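Local coordinates for protein cycloalternan-forming enzyme (Listeria monocytogenes serovar 1/2a, PDB 5F7U) that is a multidomain glycoside hydrolase family 31 protein with a TIM-barrel core, several beta-rich domains and a family 6 carbohydrate-binding module, at residues K362-F365 with G366-S370; E373-R376 with E377-S381; F425-D429 with F430-G434. The protein carries 1 engineered substitution. All blocks are in the same frame, centred on the assembly; numbering follows the deposited sequence.

Contact 1 of 3, residues K362-F365 with G366-S370; sequences KWAF and GLWMS
W363 and W368 press the six-membered parts of their indoles together, and here the turn is packed most tightly. CZ3 of W363 comes over one face of the W368 ring near its rim, 3.4 Å from W368 CH2. The ring planes are inclined at 40°, so the two indoles meet at a slant. With chi1 at 76°, CG of W363 sits between its backbone N and carbonyl carbon, and the indole swings forward to W368 while its NE1 bonds to E580 O. At its edge, W368 NE1 donates to A364 O (2.9 Å) in a nearly straight bond. That oxygen lies almost in the indole plane but is approached from above the A364 carbonyl plane; face contact and edge bond together fix the rotation of the ring. A longer bond, G366 N to W363 O at 3.3 Å, follows on from the 3-10 turn 362-365.

Packing is looser along the edge of W368. A364 CB stays 4.3 Å from W368 CZ2, and a water donates to A364 O and to G366 O (2.7 Å). Beyond the turn, W368 pairs its backbone with M658 and F660 and meets the ring of F584. This is the entry into strand 367-369, the first strand of the closed eight-stranded parallel barrel of the TIM-barrel domain.

Contact 2 of 3, residues E373-R376 with E377-S381; sequences EWDR and ESDVS. With MG (magnesium ion), chain J.
D379, in the first turn of helix 377-389, reaches back over the preceding loop to E373, W374, D375 and R376. Its CB lies 4.0 Å from W374 CD1 and, more closely, 3.3 Å from R376 O. A chi1 of -75° turns CG back beside its own backbone N, where it packs 3.7 Å from R376 CG. Of the two carboxylate oxygens, OD1 receives a weak, long bond from a metal-bound water, whereas OD2 does the main work. It accepts the D375 N-H on its anti lone pair, with 3.0 Å between D375 N and D379 OD2 and an angle of 164°, and it also binds magnesium at 2.2 Å.

The ion takes E373 O and D375 OD1 as well, and three waters complete an octahedron in which each protein oxygen stands opposite a water. R376 grips D375 side-on with two nitrogens: NE to OD1, within the guanidinium plane, and NH2 to OD2 in a salt bridge, each 2.9 Å long. R376 is also the N-cap residue, and its carbonyl accepts V380 N (3.2 Å) in the carbonyl plane, and D379 N more weakly. One residue thus starts the helix through its carbonyl and steadies a metal ligand through its side chain, from the second shell. Further out, E373 is held through its carboxylate by S670 and E671 N, and W374 NE1 by E672.

D375 OD1 and D379 OD2 come within 2.8 Å of each other, a spacing that would probably be unfavourable for two carboxylates without the shared cation. Magnesium probably keeps both aspartates ionised, with the R376 guanidinium adding to the effect at D375 and the D375 N-H at D379; the shared ion ties the loop to the start of the helix.

Contact 3 of 3, residues F425-D429 with F430-G434; sequences FSYDD and FTFNG
F430 packs against F425 while F432, two residues on, packs against Y427, so two aromatic pairs line one short turn. In the first, F430 CZ meets F425 CB at 3.5 Å, and CE1 of F430 hangs over the rim of one F425 face. The planes differ by only 29°, yet the rings are slid so far apart that they barely overlap. F430 CE2 also comes to 3.4 Å from S426 O. In the second pair F432 CE2 lies over one face of the tyrosine, 3.4 Å from Y427 CZ, with the rings meeting obliquely. Y427 carries its CG opposite the backbone N (chi1 -166°), which brings the face of the phenol up to F432 CE2; CB of F430 sits over a face of that same F432 ring.

These residues belong to the long loop between strand 396-399 and helix 439-448 of the family 31 TIM barrel. Its backbone is shaped by the 3-10 turn 427-429, after which F430 N donates to Y427 O (3.2 Å). A water joins Y427 O to F430 O, and a second one connects D429 O with T431 OG1. At the start of the turn, the carboxylate oxygen OD2 of D429 accepts S426 N at 3.0 Å, met from above its plane, while D429 CB lies at the edge of the F425 ring.

Farther out, Y427 OH bonds to K440 N and Y427 N to E528. F430 meets the Y524 ring, and F425 stands edge-to-face with Y416, a residue of a glycan pocket.

In the fold
The three contacts follow one another along the TIM-barrel domain. Contact 1 enters the first barrel strand, and contact 2 lies beyond that strand at the start of helix 377-389; their centres are about 19 Å apart, but they touch where W374 CZ3 packs 3.8 Å from M369 O. Contact 3, in the loop after the second strand, is centred about 18 Å from contact 2, with nearest atoms about 5 Å apart, and stays about 19 Å from contact 1 at the nearest atoms. Bound glucose lies about 7 Å from the side chains of D375 and of F425, against about 12 Å for W368, so contacts 2 and 3 are nearer to sugar than the buried contact 1.

Contact 1 of 3, residues K362-F365 with G366-S370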
loop_
_atom_site.group_PDB
_atom_site.type_symbol
_atom_site.label_atom_id
_atom_site.label_comp_id
_atom_site.label_asym_id
_atom_site.label_seq_id
_atom_site.Cartn_x
_atom_site.Cartn_y
_atom_site.Cartn_z
ATOM N N LYS A 362 13.608 5.973 11.266
ATOM C CA LYS A 362 14.196 6.091 9.940
ATOM C C LYS A 362 14.844 4.817 9.423
ATOM O O LYS A 362 14.814 4.547 8.222
ATOM C CB LYS A 362 15.205 7.236 9.916
ATOM C CG LYS A 362 15.626 7.609 8.499
ATOM C CD LYS A 362 16.045 9.070 8.481
ATOM C CE LYS A 362 17.516 9.259 8.462
ATOM N NZ LYS A 362 17.640 10.773 8.503
ATOM N N TRP A 363 15.416 4.014 10.317
ATOM C CA TRP A 363 16.044 2.765 9.872
ATOM C C TRP A 363 15.118 1.810 9.137
ATOM O O TRP A 363 15.566 1.054 8.284
ATOM C CB TRP A 363 16.769 2.038 11.013
ATOM C CG TRP A 363 15.915 1.282 12.015
ATOM C CD1 TRP A 363 15.527 1.722 13.260
ATOM C CD2 TRP A 363 15.390 -0.052 11.878
ATOM N NE1 TRP A 363 14.786 0.753 13.890
ATOM C CE2 TRP A 363 14.697 -0.352 13.079
ATOM C CE3 TRP A 363 15.452 -1.027 10.866
ATOM C CZ2 TRP A 363 14.057 -1.589 13.293
ATOM C CZ3 TRP A 363 14.810 -2.264 11.074
ATOM C CH2 TRP A 363 14.119 -2.528 12.288
ATOM N N ALA A 364 13.824 1.879 9.441
ATOM C CA ALA A 364 12.855 1.054 8.739
ATOM C C ALA A 364 12.784 1.367 7.234
ATOM O O ALA A 364 12.323 0.526 6.459
ATOM C CB ALA A 364 11.485 1.180 9.400
ATOM N N PHE A 365 13.267 2.547 6.841
ATOM C CA PHE A 365 13.193 3.026 5.445
ATOM C C PHE A 365 14.457 2.835 4.610
ATOM O O PHE A 365 14.513 3.272 3.453
ATOM C CB PHE A 365 12.666 4.465 5.446
ATOM C CG PHE A 365 11.292 4.535 6.021
ATOM C CD1 PHE A 365 10.186 4.205 5.234
ATOM C CD2 PHE A 365 11.108 4.806 7.382
ATOM C CE1 PHE A 365 8.903 4.170 5.782
ATOM C CE2 PHE A 365 9.837 4.775 7.939
ATOM C CZ PHE A 365 8.727 4.466 7.138
ATOM N N GLY A 366 15.466 2.183 5.193
ATOM C CA GLY A 366 16.626 1.739 4.423
ATOM C C GLY A 366 16.429 0.308 3.929
ATOM O O GLY A 366 15.337 -0.282 4.088
ATOM N N LEU A 367 17.477 -0.285 3.362
ATOM C CA LEU A 367 17.322 -1.633 2.821
ATOM C C LEU A 367 17.251 -2.680 3.944
ATOM O O LEU A 367 18.072 -2.646 4.866
ATOM C CB LEU A 367 18.485 -1.990 1.894
ATOM C CG LEU A 367 18.585 -3.432 1.355
ATOM C CD1 LEU A 367 17.388 -3.755 0.454
ATOM C CD2 LEU A 367 19.910 -3.579 0.598
ATOM N N TRP A 368 16.284 -3.595 3.821
ATOM C CA TRP A 368 16.198 -4.777 4.672
ATOM C C TRP A 368 16.768 -5.991 3.971
ATOM O O TRP A 368 16.383 -6.270 2.840
ATOM C CB TRP A 368 14.750 -5.106 5.003
ATOM C CG TRP A 368 14.044 -4.122 5.863
ATOM C CD1 TRP A 368 13.714 -2.834 5.543
ATOM C CD2 TRP A 368 13.520 -4.369 7.172
ATOM N NE1 TRP A 368 13.019 -2.252 6.601
ATOM C CE2 TRP A 368 12.903 -3.172 7.612
ATOM C CE3 TRP A 368 13.537 -5.481 8.031
ATOM C CZ2 TRP A 368 12.282 -3.055 8.862
ATOM C CZ3 TRP A 368 12.918 -5.353 9.311
ATOM C CH2 TRP A 368 12.295 -4.146 9.693
ATOM N N MET A 369 17.665 -6.715 4.654
ATOM C CA MET A 369 18.239 -7.980 4.128
ATOM C C MET A 369 17.642 -9.174 4.839
ATOM O O MET A 369 17.556 -9.195 6.064
ATOM C CB MET A 369 19.753 -8.011 4.356
ATOM C CG MET A 369 20.436 -6.734 3.894
ATOM S SD MET A 369 22.197 -6.964 3.569
ATOM C CE MET A 369 22.753 -7.638 5.138
ATOM N N SER A 370 17.276 -10.195 4.075
ATOM C CA SER A 370 16.602 -11.360 4.650
ATOM C C SER A 370 16.891 -12.561 3.758
ATOM O O SER A 370 17.055 -12.390 2.553
ATOM C CB SER A 370 15.093 -11.102 4.729
ATOM O OG SER A 370 14.388 -12.244 5.211
HETATM O O HOH W 1 12.772 0.373 3.593
#

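Contact 2 of 3, residues E373-R376 with E377-S381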
loop_
_atom_site.group_PDB
_atom_site.type_symbol
_atom_site.label_atom_id
_atom_site.label_comp_id
_atom_site.label_asym_id
_atom_site.label_seq_id
_atom_site.Cartn_x
_atom_site.Cartn_y
_atom_site.Cartn_z
ATOM N N GLU A 373 17.430 -19.118 4.398
ATOM C CA GLU A 373 18.599 -20.003 4.550
ATOM C C GLU A 373 19.631 -19.603 5.624
ATOM O O GLU A 373 20.490 -20.421 5.987
ATOM C CB GLU A 373 19.295 -20.233 3.205
ATOM C CG GLU A 373 20.009 -19.015 2.634
ATOM C CD GLU A 373 20.421 -19.227 1.185
ATOM O OE1 GLU A 373 19.536 -19.276 0.292
ATOM O OE2 GLU A 373 21.653 -19.333 0.936
ATOM N N TRP A 374 19.565 -18.353 6.089
ATOM C CA TRP A 374 20.458 -17.893 7.153
ATOM C C TRP A 374 20.016 -18.535 8.461
ATOM O O TRP A 374 18.946 -18.206 9.005
ATOM C CB TRP A 374 20.423 -16.369 7.256
ATOM C CG TRP A 374 20.942 -15.675 6.032
ATOM C CD1 TRP A 374 21.720 -16.213 5.023
ATOM C CD2 TRP A 374 20.740 -14.303 5.697
ATOM N NE1 TRP A 374 21.991 -15.241 4.073
ATOM C CE2 TRP A 374 21.421 -14.063 4.473
ATOM C CE3 TRP A 374 20.041 -13.244 6.309
ATOM C CZ2 TRP A 374 21.400 -12.813 3.834
ATOM C CZ3 TRP A 374 20.045 -11.986 5.673
ATOM C CH2 TRP A 374 20.715 -11.794 4.460
ATOM N N ASP A 375 20.812 -19.485 8.943
ATOM C CA ASP A 375 20.380 -20.300 10.077
ATOM C C ASP A 375 21.459 -20.536 11.112
ATOM O O ASP A 375 21.321 -21.427 11.956
ATOM C CB ASP A 375 19.818 -21.658 9.593
ATOM C CG ASP A 375 20.910 -22.600 9.066
ATOM O OD1 ASP A 375 21.900 -22.129 8.451
ATOM O OD2 ASP A 375 20.754 -23.832 9.247
ATOM N N ARG A 376 22.532 -19.757 11.041
ATOM C CA ARG A 376 23.637 -19.896 11.990
ATOM C C ARG A 376 24.445 -18.615 12.024
ATOM O O ARG A 376 24.345 -17.785 11.124
ATOM C CB ARG A 376 24.527 -21.100 11.627
ATOM C CG ARG A 376 25.137 -21.043 10.223
ATOM C CD ARG A 376 25.592 -22.443 9.795
ATOM N NE ARG A 376 24.450 -23.232 9.319
ATOM C CZ ARG A 376 24.389 -24.563 9.289
ATOM N NH1 ARG A 376 25.394 -25.313 9.740
ATOM N NH2 ARG A 376 23.295 -25.158 8.829
ATOM N N GLU A 377 25.253 -18.466 13.068
ATOM C CA GLU A 377 26.086 -17.278 13.220
ATOM C C GLU A 377 26.978 -17.004 12.018
ATOM O O GLU A 377 27.114 -15.852 11.611
ATOM C CB GLU A 377 26.928 -17.417 14.477
ATOM C CG GLU A 377 26.140 -16.950 15.673
ATOM C CD GLU A 377 26.669 -17.453 17.005
ATOM O OE1 GLU A 377 27.533 -18.368 17.066
ATOM O OE2 GLU A 377 26.151 -16.934 18.007
ATOM N N SER A 378 27.572 -18.045 11.439
ATOM C CA SER A 378 28.466 -17.822 10.293
ATOM C C SER A 378 27.712 -17.301 9.076
ATOM O O SER A 378 28.298 -16.589 8.263
ATOM C CB SER A 378 29.266 -19.065 9.927
ATOM O OG SER A 378 28.443 -20.199 9.717
ATOM N N ASP A 379 26.425 -17.647 8.959
ATOM C CA ASP A 379 25.587 -17.085 7.876
ATOM C C ASP A 379 25.384 -15.590 8.088
ATOM O O ASP A 379 25.415 -14.803 7.125
ATOM C CB ASP A 379 24.188 -17.756 7.791
ATOM C CG ASP A 379 24.212 -19.168 7.159
ATOM O OD1 ASP A 379 25.227 -19.547 6.544
ATOM O OD2 ASP A 379 23.200 -19.904 7.259
ATOM N N VAL A 380 25.143 -15.199 9.340
ATOM C CA VAL A 380 24.938 -13.782 9.682
ATOM C C VAL A 380 26.253 -13.014 9.435
ATOM O O VAL A 380 26.229 -11.970 8.780
ATOM C CB VAL A 380 24.421 -13.592 11.124
ATOM C CG1 VAL A 380 24.409 -12.114 11.524
ATOM C CG2 VAL A 380 23.017 -14.166 11.270
ATOM N N SER A 381 27.376 -13.539 9.936
ATOM C CA SER A 381 28.689 -12.917 9.686
ATOM C C SER A 381 28.976 -12.746 8.201
ATOM O O SER A 381 29.450 -11.686 7.779
ATOM C CB SER A 381 29.808 -13.709 10.352
ATOM O OG SER A 381 29.563 -13.718 11.737
HETATM MG MG MG J . 22.268 -21.667 6.339
HETATM O O HOH W 2 24.163 -22.757 6.430
HETATM O O HOH W 3 23.107 -20.855 4.327
HETATM O O HOH W 4 20.785 -23.358 5.750
#

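Contact 3 of 3, residues F425-D429 with F430-G434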
loop_
_atom_site.group_PDB
_atom_site.type_symbol
_atom_site.label_atom_id
_atom_site.label_comp_id
_atom_site.label_asym_id
_atom_site.label_seq_id
_atom_site.Cartn_x
_atom_site.Cartn_y
_atom_site.Cartn_z
ATOM N N PHE A 425 11.966 -17.512 30.656
ATOM C CA PHE A 425 13.424 -17.602 30.719
ATOM C C PHE A 425 14.075 -16.219 30.694
ATOM O O PHE A 425 13.495 -15.246 30.174
ATOM C CB PHE A 425 13.971 -18.415 29.534
ATOM C CG PHE A 425 13.617 -19.872 29.572
ATOM C CD1 PHE A 425 12.422 -20.333 29.008
ATOM C CD2 PHE A 425 14.478 -20.795 30.163
ATOM C CE1 PHE A 425 12.091 -21.686 29.053
ATOM C CE2 PHE A 425 14.150 -22.152 30.206
ATOM C CZ PHE A 425 12.954 -22.595 29.652
ATOM N N SER A 426 15.275 -16.146 31.265
ATOM C CA SER A 426 16.185 -15.020 31.087
ATOM C C SER A 426 17.333 -15.549 30.228
ATOM O O SER A 426 17.400 -16.772 29.978
ATOM C CB SER A 426 16.700 -14.527 32.446
ATOM O OG SER A 426 15.630 -14.142 33.289
ATOM N N TYR A 427 18.216 -14.643 29.772
ATOM C CA TYR A 427 19.383 -15.023 28.950
ATOM C C TYR A 427 20.335 -16.026 29.650
ATOM O O TYR A 427 20.825 -16.970 29.013
ATOM C CB TYR A 427 20.173 -13.782 28.556
ATOM C CG TYR A 427 21.193 -13.996 27.452
ATOM C CD1 TYR A 427 20.788 -14.095 26.121
ATOM C CD2 TYR A 427 22.568 -14.082 27.737
ATOM C CE1 TYR A 427 21.716 -14.274 25.100
ATOM C CE2 TYR A 427 23.504 -14.274 26.719
ATOM C CZ TYR A 427 23.068 -14.348 25.401
ATOM O OH TYR A 427 23.958 -14.542 24.362
ATOM N N ASP A 428 20.561 -15.798 30.947
ATOM C CA ASP A 428 21.437 -16.620 31.797
ATOM C C ASP A 428 20.964 -18.052 31.990
ATOM O O ASP A 428 21.745 -18.898 32.433
ATOM C CB ASP A 428 21.600 -15.978 33.183
ATOM C CG ASP A 428 22.405 -14.695 33.147
ATOM O OD1 ASP A 428 22.994 -14.369 32.090
ATOM O OD2 ASP A 428 22.443 -13.991 34.186
ATOM N N ASP A 429 19.691 -18.320 31.695
ATOM C CA ASP A 429 19.151 -19.681 31.810
ATOM C C ASP A 429 19.695 -20.615 30.727
ATOM O O ASP A 429 19.640 -21.833 30.874
ATOM C CB ASP A 429 17.613 -19.666 31.772
ATOM C CG ASP A 429 16.987 -19.145 33.067
ATOM O OD1 ASP A 429 17.521 -19.404 34.177
ATOM O OD2 ASP A 429 15.932 -18.485 32.979
ATOM N N PHE A 430 20.209 -20.047 29.635
ATOM C CA PHE A 430 20.600 -20.853 28.471
ATOM C C PHE A 430 22.088 -21.102 28.407
ATOM O O PHE A 430 22.878 -20.262 28.842
ATOM C CB PHE A 430 20.144 -20.171 27.191
ATOM C CG PHE A 430 18.667 -19.993 27.102
ATOM C CD1 PHE A 430 17.833 -21.085 26.818
ATOM C CD2 PHE A 430 18.099 -18.732 27.287
ATOM C CE1 PHE A 430 16.455 -20.916 26.720
ATOM C CE2 PHE A 430 16.719 -18.557 27.191
ATOM C CZ PHE A 430 15.897 -19.651 26.894
ATOM N N THR A 431 22.449 -22.282 27.914
ATOM C CA THR A 431 23.781 -22.573 27.412
ATOM C C THR A 431 23.655 -22.567 25.883
ATOM O O THR A 431 22.908 -23.361 25.301
ATOM C CB THR A 431 24.274 -23.942 27.918
ATOM O OG1 THR A 431 24.295 -23.931 29.345
ATOM C CG2 THR A 431 25.674 -24.272 27.406
ATOM N N PHE A 432 24.383 -21.663 25.243
ATOM C CA PHE A 432 24.262 -21.501 23.789
ATOM C C PHE A 432 25.301 -22.346 23.061
ATOM O O PHE A 432 26.461 -22.362 23.440
ATOM C CB PHE A 432 24.310 -20.024 23.415
ATOM C CG PHE A 432 23.130 -19.249 23.931
ATOM C CD1 PHE A 432 21.866 -19.424 23.357
ATOM C CD2 PHE A 432 23.268 -18.361 25.001
ATOM C CE1 PHE A 432 20.763 -18.711 23.830
ATOM C CE2 PHE A 432 22.170 -17.643 25.468
ATOM C CZ PHE A 432 20.923 -17.818 24.886
ATOM N N ASN A 433 24.842 -23.092 22.059
ATOM C CA ASN A 433 25.634 -24.133 21.409
ATOM C C ASN A 433 25.486 -24.070 19.893
ATOM O O ASN A 433 24.567 -23.426 19.366
ATOM C CB ASN A 433 25.172 -25.531 21.853
ATOM C CG ASN A 433 25.133 -25.711 23.361
ATOM O OD1 ASN A 433 26.169 -25.813 24.019
ATOM N ND2 ASN A 433 23.927 -25.796 23.910
ATOM N N GLY A 434 26.383 -24.774 19.206
ATOM C CA GLY A 434 26.183 -25.136 17.797
ATOM C C GLY A 434 26.048 -23.934 16.887
ATOM O O GLY A 434 26.977 -23.159 16.748
HETATM O O HOH W 5 23.500 -17.532 28.885
HETATM O O HOH W 6 21.978 -23.606 31.003
#